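Side-chain contacts in hypothetical protein Atu2684 (Agrobacterium tumefaciens, PDB 2AXO), which is of unknown function but belongs to the DUF1223 family of the thioredoxin clan, which suggests a thioredoxin-like fold: residues 43-48 against 248-253; 71-76 against 133-138; 179-184 against 255-260; 76-81 against 175-180. All blocks are in the same frame, centred on the assembly; numbering follows the deposited sequence.

In the fold
Near the N terminus, strand 45-50 opens the widest loop, which interaction 1 closes only at strand 247-257, with 199 residues between its two segments. Strand 74-79, its parallel neighbour, opens two further loops nested inside that one. Interaction 2 closes the first on helix 131-143, within the thioredoxin-like part, and interaction 4 closes the second on strand 172-186. These two cross along the chain and share Leu76. Interaction 3 begins on the segment where interaction 4 ends, sharing Phe179 and Thr180 with it, and crosses interaction 1 on its way to the end of strand 247-257. Interactions 1 and 4 therefore tie the thioredoxin-like sheet to the antiparallel sheet, whereas interaction 3 stays within the latter.

Interaction 1. Residues 43-48 against 248-253; sequences KGVVEL and AAIVGA
Val45 meets the second segment with both of its methyls. CG1, anti to the backbone N (chi1 177°), comes to 4.0 Å from Ile250 CD1, the two side chains crossing at about a right angle. CG2 lies beside the backbone N and presses on Ala253 CB at 3.5 Å, closer than carbon atoms usually pack. The same CG2 is also 4.1 Å from Ile250 CG2, so this one methyl touches both Ile250 and Ala253. Next in sequence, Val46 turns to the other side of its strand, where it meets Met67 of helix 58-70. This is the geometry of a sheet with two covered faces: strand 45-50 is an inner strand of the four-stranded thioredoxin-like sheet, with helix 58-70 on one face and strand 247-257 of the antiparallel sheet on the other. The short strand axes pass 9.7 Å apart at 101°, too far and too steep for backbone pairing, and side chains alone bridge the interval. Glu47 returns to the Val45 side. Its chain is extended beyond CG and carries OE1 to 3.7 Å from Ile250 CD1, a van der Waals contact between a buried carboxylate oxygen and the end of an aliphatic chain. The polar partners of that carboxylate lie elsewhere: OE2 forms a salt bridge with Arg100, and OE1 shares a weak hydrogen bond with Tyr104 OH.

Interaction 2. Residues 71-76 against 133-138; sequences GDVVGL and GIYDRL
Asp72 and Tyr135 are brought together by their first torsions. In Asp72, CG stands between the backbone N and the carbonyl carbon (chi1 59°), which lifts the carboxylate toward the helix; in Tyr135, chi1 of -86° sends the ring along a course that brings its hydroxyl end to the other segment. The two side chains come from opposite directions and join in one hydrogen bond, Tyr135 OH to Asp72 OD1, 2.6 Å long. The acceptor is the syn lone pair of OD1, and OD1 lies in the plane of the tyrosine ring, at its edge. Carboxylate and ring are nevertheless turned 50° against each other, and the second oxygen, OD2, comes to 3.4 Å from Tyr135 CE1. Beside this polar pair Val73 supplies an apolar one: its CG1 lies 3.9 Å from Tyr135 CE1 and 4.0 Å from Leu138 CD1. A single methyl thus touches two residues three apart on one helix, the valine crossing Leu138 at about a right angle. Met67 of helix 58-70 touches both Val73 and Tyr135, and Lys43 packs on both Asp72 and Tyr135. Helix 58-70 forms the beta-alpha-beta crossover between the parallel strands 45-50 and 74-79, while helix 131-143 follows the antiparallel strands 117-120 and 124-127, with Leu138 resting on Leu120 of the first of them.

Interaction 3. Residues 179-184 against 255-260; sequences FTREQT and ILLGNE
The ring of Phe179 is met at its edge: Leu257 CD2 and Ile255 CG2 both lie near the ring plane, 4.1 Å and 4.2 Å from Phe179 CZ. The imidazole of His201, on strand 196-212, stacks with the same ring. The guanidinium of Arg181 is approached over one face, where Leu257 CD1 sits 4.0 Å above the plane and is displaced toward the rim. In Leu257, CD1 faces the guanidinium, while CD2 touches the phenyl edge and also comes near Arg181 NH1. A chi1 of 57° tucks the Phe179 ring in above its own backbone and carries its far end toward strand 247-257. Arg181 bends at its second torsion (chi2 64°), and NH1 comes within 4.1 Å of Leu257 CD1. The polar partner of NH1 lies outside the segments: it is hydrogen-bonded to His201 NE2. Thus His201 serves both residues, through its ring and through its nitrogen. Leu256, between the two touching aliphatic residues, points away and packs on Ser154 and Phe156. Backbone bonds of Phe179 to Gly233 and of Leu256 to Cys234 place strand 232-241 between the two segments. The contact is a cross-strand cluster on one face of an antiparallel sheet, made by next-but-one strands close to the corner where the chain turns at Arg181.

Interaction 4. Residues 76-81 against 175-180; sequences LSYHVD and VVAYFT
Leu76 meets Phe179 and Ala177 with different methyls. CD2 comes to 3.5 Å from Phe179 CD1 and 3.9 Å from Phe179 CE1, the leucine crossing the phenylalanine at about a right angle. The other branch, CD1, lies 4.2 Å from Ala177 CB. In this leucine chi1 of -64° sets CG beside the backbone N, and the fork then spreads over two alternate residues of strand 172-186. Tyr78, two residues further on, adds its hydroxyl: Tyr78 OH is 4.0 Å from Ala177 CB, so that this small methyl is touched by an oxygen as well as by a leucine branch. No hydrogen bond joins the segments, and their short strand axes pass 8.4 Å apart at 83°. Such near-orthogonal packing of side chains is how strand 74-79 of the thioredoxin-like sheet lies against the antiparallel sheet. In the second shell, Tyr78 OH has weak hydrogen bonds with Glu47 OE2 and Arg100 NE, and its ring stacks with Phe49. Leu76 also rests on Ala235 and Leu237 of strand 232-241. Backbone bonds fix the strand on both edges: Leu76 and Tyr78 pair with strand 45-50, whereas Ser77, the residue between these two, bonds to His201 and Val203 of strand 196-212 and so holds strand 74-79 from its other edge.

Interaction 1. Residues 43-48 against 248-253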
# COMPACT_ATOMS: atom_id res chain seq x y z
N LYS A 43 1.27 -25.39 15.75
CA LYS A 43 -0.06 -25.30 15.16
C LYS A 43 -0.16 -24.60 13.80
O LYS A 43 -1.07 -24.89 13.02
CB LYS A 43 -1.01 -24.62 16.16
CG LYS A 43 -1.15 -25.36 17.49
CD LYS A 43 -2.00 -24.56 18.48
CE LYS A 43 -2.09 -25.26 19.84
NZ LYS A 43 -2.86 -26.53 19.77
N GLY A 44 0.76 -23.69 13.52
CA GLY A 44 0.72 -22.99 12.24
C GLY A 44 1.55 -21.72 12.22
O GLY A 44 2.35 -21.47 13.13
N VAL A 45 1.36 -20.91 11.19
CA VAL A 45 2.09 -19.67 11.03
C VAL A 45 1.17 -18.46 11.08
O VAL A 45 0.13 -18.42 10.42
CB VAL A 45 2.86 -19.65 9.68
CG1 VAL A 45 3.57 -18.32 9.49
CG2 VAL A 45 3.87 -20.79 9.66
N VAL A 46 1.55 -17.47 11.88
CA VAL A 46 0.77 -16.24 12.00
C VAL A 46 1.65 -15.05 11.64
O VAL A 46 2.59 -14.73 12.35
CB VAL A 46 0.22 -16.06 13.43
CG1 VAL A 46 -0.51 -14.72 13.55
CG2 VAL A 46 -0.73 -17.20 13.76
N GLU A 47 1.33 -14.41 10.52
CA GLU A 47 2.07 -13.25 10.05
C GLU A 47 1.20 -12.02 10.19
O GLU A 47 0.20 -11.86 9.50
CB GLU A 47 2.46 -13.44 8.58
CG GLU A 47 3.47 -14.54 8.38
CD GLU A 47 3.74 -14.81 6.92
OE1 GLU A 47 2.84 -15.36 6.25
OE2 GLU A 47 4.85 -14.46 6.46
N LEU A 48 1.59 -11.15 11.11
CA LEU A 48 0.85 -9.93 11.38
C LEU A 48 1.43 -8.71 10.70
O LEU A 48 2.63 -8.43 10.81
CB LEU A 48 0.82 -9.69 12.89
CG LEU A 48 0.26 -8.35 13.39
CD1 LEU A 48 -1.25 -8.33 13.23
CD2 LEU A 48 0.65 -8.17 14.85
N ALA A 248 1.72 -18.16 -1.27
CA ALA A 248 0.56 -19.00 -1.03
C ALA A 248 0.75 -19.86 0.22
O ALA A 248 1.57 -19.54 1.09
CB ALA A 248 0.27 -19.86 -2.25
N ALA A 249 0.02 -20.97 0.30
CA ALA A 249 0.10 -21.85 1.47
C ALA A 249 1.52 -22.19 1.93
O ALA A 249 2.39 -22.50 1.13
CB ALA A 249 -0.67 -23.14 1.19
N ILE A 250 1.72 -22.10 3.24
CA ILE A 250 3.00 -22.43 3.86
C ILE A 250 2.75 -23.84 4.39
O ILE A 250 1.87 -24.04 5.22
CB ILE A 250 3.31 -21.46 5.01
CG1 ILE A 250 3.46 -20.04 4.46
CG2 ILE A 250 4.57 -21.90 5.75
CD1 ILE A 250 3.58 -18.95 5.51
N VAL A 251 3.52 -24.81 3.90
CA VAL A 251 3.33 -26.20 4.28
C VAL A 251 4.28 -26.72 5.36
O VAL A 251 4.16 -27.86 5.82
CB VAL A 251 3.43 -27.13 3.05
CG1 VAL A 251 2.39 -26.72 2.01
CG2 VAL A 251 4.82 -27.06 2.45
N GLY A 252 5.22 -25.87 5.77
CA GLY A 252 6.18 -26.25 6.80
C GLY A 252 6.80 -24.99 7.35
O GLY A 252 6.90 -23.99 6.64
N ALA A 253 7.20 -25.01 8.62
CA ALA A 253 7.80 -23.82 9.20
C ALA A 253 8.58 -24.11 10.47
O ALA A 253 8.31 -25.08 11.18
CB ALA A 253 6.72 -22.77 9.49

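Interaction 2. Residues 71-76 against 133-138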
# COMPACT_ATOMS: atom_id res chain seq x y z
N GLY A 71 4.52 -20.01 22.32
CA GLY A 71 5.38 -20.78 21.44
C GLY A 71 4.74 -21.90 20.65
O GLY A 71 5.45 -22.78 20.15
N ASP A 72 3.41 -21.90 20.50
CA ASP A 72 2.77 -22.97 19.75
C ASP A 72 2.51 -22.61 18.29
O ASP A 72 1.90 -23.38 17.55
CB ASP A 72 1.48 -23.46 20.44
CG ASP A 72 0.43 -22.37 20.64
OD1 ASP A 72 0.70 -21.19 20.34
OD2 ASP A 72 -0.68 -22.72 21.10
N VAL A 73 2.99 -21.44 17.88
CA VAL A 73 2.86 -21.01 16.50
C VAL A 73 4.14 -20.27 16.13
O VAL A 73 4.91 -19.87 17.00
CB VAL A 73 1.66 -20.04 16.28
CG1 VAL A 73 0.38 -20.68 16.79
CG2 VAL A 73 1.91 -18.71 16.96
N VAL A 74 4.36 -20.14 14.83
CA VAL A 74 5.51 -19.41 14.31
C VAL A 74 4.92 -18.03 14.08
O VAL A 74 4.12 -17.84 13.17
CB VAL A 74 6.00 -19.99 12.97
CG1 VAL A 74 6.96 -19.02 12.30
CG2 VAL A 74 6.69 -21.34 13.21
N GLY A 75 5.29 -17.07 14.93
CA GLY A 75 4.75 -15.73 14.83
C GLY A 75 5.72 -14.71 14.29
O GLY A 75 6.88 -14.65 14.69
N LEU A 76 5.23 -13.89 13.37
CA LEU A 76 6.03 -12.85 12.75
C LEU A 76 5.27 -11.55 12.66
O LEU A 76 4.07 -11.54 12.41
CB LEU A 76 6.42 -13.28 11.34
CG LEU A 76 7.31 -14.52 11.25
CD1 LEU A 76 7.31 -15.02 9.82
CD2 LEU A 76 8.73 -14.18 11.70
N GLY A 133 -10.29 -16.37 16.81
CA GLY A 133 -10.44 -16.70 15.40
C GLY A 133 -9.20 -17.31 14.78
O GLY A 133 -9.29 -18.27 14.02
N ILE A 134 -8.04 -16.75 15.10
CA ILE A 134 -6.80 -17.27 14.53
C ILE A 134 -6.54 -18.72 14.94
O ILE A 134 -6.28 -19.56 14.08
CB ILE A 134 -5.60 -16.38 14.90
CG1 ILE A 134 -5.70 -15.95 16.36
CG2 ILE A 134 -5.58 -15.15 14.00
CD1 ILE A 134 -4.72 -14.85 16.74
N TYR A 135 -6.62 -19.02 16.23
CA TYR A 135 -6.40 -20.39 16.68
C TYR A 135 -7.45 -21.34 16.13
O TYR A 135 -7.13 -22.46 15.75
CB TYR A 135 -6.37 -20.45 18.21
CG TYR A 135 -5.00 -20.17 18.79
CD1 TYR A 135 -3.96 -21.08 18.64
CD2 TYR A 135 -4.75 -18.98 19.47
CE1 TYR A 135 -2.68 -20.81 19.15
CE2 TYR A 135 -3.48 -18.71 19.99
CZ TYR A 135 -2.45 -19.62 19.82
OH TYR A 135 -1.20 -19.35 20.32
N ASP A 136 -8.71 -20.91 16.09
CA ASP A 136 -9.77 -21.77 15.55
C ASP A 136 -9.55 -22.01 14.06
O ASP A 136 -9.84 -23.09 13.55
CB ASP A 136 -11.16 -21.15 15.77
CG ASP A 136 -11.54 -21.02 17.24
OD1 ASP A 136 -11.15 -21.89 18.05
OD2 ASP A 136 -12.24 -20.04 17.58
N ARG A 137 -9.03 -21.00 13.37
CA ARG A 137 -8.76 -21.12 11.94
C ARG A 137 -7.61 -22.11 11.73
O ARG A 137 -7.70 -23.00 10.89
CB ARG A 137 -8.37 -19.77 11.34
CG ARG A 137 -9.12 -19.40 10.05
CD ARG A 137 -9.21 -20.56 9.07
NE ARG A 137 -9.67 -20.13 7.75
CZ ARG A 137 -9.97 -20.97 6.76
NH1 ARG A 137 -9.87 -22.28 6.95
NH2 ARG A 137 -10.36 -20.51 5.58
N LEU A 138 -6.54 -21.96 12.51
CA LEU A 138 -5.39 -22.86 12.39
C LEU A 138 -5.79 -24.30 12.65
O LEU A 138 -5.28 -25.22 12.01
CB LEU A 138 -4.29 -22.44 13.38
CG LEU A 138 -3.60 -21.12 13.03
CD1 LEU A 138 -2.57 -20.78 14.10
CD2 LEU A 138 -2.92 -21.26 11.67

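Interaction 3. Residues 179-184 against 255-260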
# COMPACT_ATOMS: atom_id res chain seq x y z
N PHE A 179 14.20 -11.44 11.96
CA PHE A 179 13.55 -10.49 12.84
C PHE A 179 14.35 -10.22 14.09
O PHE A 179 15.29 -10.95 14.43
CB PHE A 179 12.16 -11.01 13.26
CG PHE A 179 12.18 -12.36 13.92
CD1 PHE A 179 11.88 -13.50 13.18
CD2 PHE A 179 12.52 -12.49 15.26
CE1 PHE A 179 11.92 -14.76 13.78
CE2 PHE A 179 12.56 -13.74 15.87
CZ PHE A 179 12.26 -14.88 15.13
N THR A 180 13.98 -9.14 14.77
CA THR A 180 14.59 -8.79 16.03
C THR A 180 13.65 -9.48 17.00
O THR A 180 12.45 -9.61 16.73
CB THR A 180 14.58 -7.26 16.28
OG1 THR A 180 13.24 -6.76 16.16
CG2 THR A 180 15.47 -6.55 15.27
N ARG A 181 14.19 -9.97 18.11
CA ARG A 181 13.38 -10.66 19.10
C ARG A 181 12.40 -9.68 19.73
O ARG A 181 11.18 -9.87 19.67
CB ARG A 181 14.31 -11.26 20.15
CG ARG A 181 13.63 -11.83 21.37
CD ARG A 181 12.74 -13.00 21.03
NE ARG A 181 12.44 -13.76 22.24
CZ ARG A 181 11.54 -14.71 22.32
NH1 ARG A 181 10.81 -15.04 21.25
NH2 ARG A 181 11.35 -15.34 23.47
N GLU A 182 12.93 -8.62 20.34
CA GLU A 182 12.11 -7.59 20.96
C GLU A 182 12.75 -6.23 20.71
O GLU A 182 13.94 -6.05 20.95
CB GLU A 182 11.98 -7.82 22.46
CG GLU A 182 11.07 -6.82 23.14
CD GLU A 182 11.81 -5.90 24.08
OE1 GLU A 182 12.19 -6.36 25.18
OE2 GLU A 182 12.01 -4.71 23.72
N GLN A 183 11.97 -5.27 20.23
CA GLN A 183 12.52 -3.95 19.98
C GLN A 183 11.61 -2.88 20.56
O GLN A 183 10.39 -2.91 20.35
CB GLN A 183 12.69 -3.73 18.47
CG GLN A 183 13.64 -2.60 18.11
CD GLN A 183 13.95 -2.55 16.63
OE1 GLN A 183 14.31 -3.57 16.03
NE2 GLN A 183 13.83 -1.38 16.03
N THR A 184 12.19 -1.95 21.29
CA THR A 184 11.41 -0.88 21.89
C THR A 184 11.55 0.40 21.08
O THR A 184 12.63 0.71 20.58
CB THR A 184 11.86 -0.59 23.34
OG1 THR A 184 13.25 -0.25 23.35
CG2 THR A 184 11.62 -1.81 24.22
N ILE A 255 11.25 -21.90 13.61
CA ILE A 255 11.86 -20.68 14.10
C ILE A 255 13.18 -21.04 14.76
O ILE A 255 13.29 -22.04 15.45
CB ILE A 255 10.99 -19.94 15.13
CG1 ILE A 255 9.86 -19.20 14.40
CG2 ILE A 255 11.85 -18.94 15.92
CD1 ILE A 255 8.99 -18.34 15.30
N LEU A 256 14.18 -20.21 14.51
CA LEU A 256 15.49 -20.39 15.09
C LEU A 256 15.78 -19.08 15.81
O LEU A 256 15.82 -18.02 15.19
CB LEU A 256 16.54 -20.62 14.00
CG LEU A 256 17.99 -20.70 14.49
CD1 LEU A 256 18.12 -21.80 15.54
CD2 LEU A 256 18.93 -20.99 13.31
N LEU A 257 15.95 -19.14 17.13
CA LEU A 257 16.25 -17.92 17.87
C LEU A 257 17.75 -17.76 18.01
O LEU A 257 18.48 -18.74 18.11
CB LEU A 257 15.61 -17.96 19.27
CG LEU A 257 14.09 -17.93 19.34
CD1 LEU A 257 13.65 -17.92 20.80
CD2 LEU A 257 13.55 -16.71 18.61
N GLY A 258 18.20 -16.51 18.00
CA GLY A 258 19.62 -16.23 18.12
C GLY A 258 20.17 -16.76 19.43
O GLY A 258 21.30 -17.23 19.50
N ASN A 259 19.37 -16.67 20.49
CA ASN A 259 19.78 -17.15 21.79
C ASN A 259 19.58 -18.66 21.88
O ASN A 259 18.45 -19.14 21.91
CB ASN A 259 18.98 -16.47 22.90
CG ASN A 259 19.18 -17.13 24.24
OD1 ASN A 259 20.27 -17.59 24.55
ND2 ASN A 259 18.13 -17.16 25.05
N GLU A 260 20.68 -19.41 21.92
CA GLU A 260 20.59 -20.86 22.00
C GLU A 260 20.80 -21.39 23.42
O GLU A 260 21.41 -22.45 23.61
CB GLU A 260 21.60 -21.52 21.06
CG GLU A 260 21.21 -21.48 19.58
CD GLU A 260 19.83 -22.07 19.31
OE1 GLU A 260 18.82 -21.36 19.56
OE2 GLU A 260 19.75 -23.23 18.86

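Interaction 4. Residues 76-81 against 175-180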
# COMPACT_ATOMS: atom_id res chain seq x y z
N LEU A 76 5.23 -13.89 13.37
CA LEU A 76 6.03 -12.85 12.75
C LEU A 76 5.27 -11.55 12.66
O LEU A 76 4.07 -11.54 12.41
CB LEU A 76 6.42 -13.28 11.34
CG LEU A 76 7.31 -14.52 11.25
CD1 LEU A 76 7.31 -15.02 9.82
CD2 LEU A 76 8.73 -14.18 11.70
N SER A 77 5.98 -10.45 12.85
CA SER A 77 5.38 -9.13 12.75
C SER A 77 6.05 -8.36 11.61
O SER A 77 7.27 -8.19 11.60
CB SER A 77 5.56 -8.37 14.06
OG SER A 77 5.03 -7.06 13.94
N TYR A 78 5.25 -7.93 10.64
CA TYR A 78 5.75 -7.16 9.51
C TYR A 78 5.24 -5.72 9.58
O TYR A 78 4.07 -5.46 9.31
CB TYR A 78 5.28 -7.74 8.17
CG TYR A 78 5.78 -9.13 7.86
CD1 TYR A 78 5.12 -10.25 8.35
CD2 TYR A 78 6.89 -9.32 7.03
CE1 TYR A 78 5.56 -11.54 8.04
CE2 TYR A 78 7.34 -10.60 6.72
CZ TYR A 78 6.67 -11.70 7.22
OH TYR A 78 7.10 -12.97 6.92
N HIS A 79 6.12 -4.79 9.95
CA HIS A 79 5.71 -3.39 10.02
C HIS A 79 5.60 -2.81 8.62
O HIS A 79 6.58 -2.81 7.87
CB HIS A 79 6.70 -2.59 10.86
CG HIS A 79 6.61 -2.86 12.33
ND1 HIS A 79 6.96 -4.07 12.88
CD2 HIS A 79 6.21 -2.07 13.36
CE1 HIS A 79 6.78 -4.02 14.19
NE2 HIS A 79 6.32 -2.82 14.50
N VAL A 80 4.42 -2.31 8.27
CA VAL A 80 4.17 -1.72 6.96
C VAL A 80 4.59 -0.25 6.94
O VAL A 80 4.65 0.40 7.98
CB VAL A 80 2.68 -1.85 6.56
CG1 VAL A 80 2.32 -3.32 6.42
CG2 VAL A 80 1.80 -1.18 7.61
N ASP A 81 4.86 0.28 5.75
CA ASP A 81 5.30 1.67 5.66
C ASP A 81 4.21 2.69 5.36
O ASP A 81 4.47 3.89 5.41
CB ASP A 81 6.41 1.79 4.61
CG ASP A 81 5.92 1.54 3.20
OD1 ASP A 81 4.76 1.12 3.02
OD2 ASP A 81 6.70 1.76 2.25
N VAL A 175 11.86 -19.94 2.32
CA VAL A 175 11.90 -18.52 2.69
C VAL A 175 12.37 -18.29 4.13
O VAL A 175 11.92 -18.96 5.05
CB VAL A 175 10.50 -17.88 2.52
CG1 VAL A 175 10.55 -16.39 2.87
CG2 VAL A 175 10.00 -18.08 1.10
N VAL A 176 13.29 -17.35 4.31
CA VAL A 176 13.78 -17.03 5.64
C VAL A 176 13.44 -15.59 5.96
O VAL A 176 13.81 -14.67 5.22
CB VAL A 176 15.31 -17.21 5.77
CG1 VAL A 176 15.76 -16.85 7.18
CG2 VAL A 176 15.69 -18.65 5.45
N ALA A 177 12.73 -15.39 7.07
CA ALA A 177 12.34 -14.07 7.52
C ALA A 177 13.16 -13.76 8.77
O ALA A 177 13.05 -14.46 9.78
CB ALA A 177 10.85 -14.02 7.83
N TYR A 178 13.99 -12.73 8.68
CA TYR A 178 14.84 -12.33 9.79
C TYR A 178 14.13 -11.29 10.64
O TYR A 178 13.52 -10.37 10.11
CB TYR A 178 16.15 -11.76 9.24
CG TYR A 178 16.92 -12.73 8.38
CD1 TYR A 178 17.76 -13.69 8.96
CD2 TYR A 178 16.80 -12.71 6.99
CE1 TYR A 178 18.47 -14.60 8.17
CE2 TYR A 178 17.50 -13.63 6.19
CZ TYR A 178 18.33 -14.57 6.79
OH TYR A 178 19.01 -15.47 6.00
N PHE A 179 14.20 -11.44 11.96
CA PHE A 179 13.55 -10.49 12.84
C PHE A 179 14.35 -10.22 14.09
O PHE A 179 15.29 -10.95 14.43
CB PHE A 179 12.16 -11.01 13.26
CG PHE A 179 12.18 -12.36 13.92
CD1 PHE A 179 11.88 -13.50 13.18
CD2 PHE A 179 12.52 -12.49 15.26
CE1 PHE A 179 11.92 -14.76 13.78
CE2 PHE A 179 12.56 -13.74 15.87
CZ PHE A 179 12.26 -14.88 15.13
N THR A 180 13.98 -9.14 14.77
CA THR A 180 14.59 -8.79 16.03
C THR A 180 13.65 -9.48 17.00
O THR A 180 12.45 -9.61 16.73
CB THR A 180 14.58 -7.26 16.28
OG1 THR A 180 13.24 -6.76 16.16
CG2 THR A 180 15.47 -6.55 15.27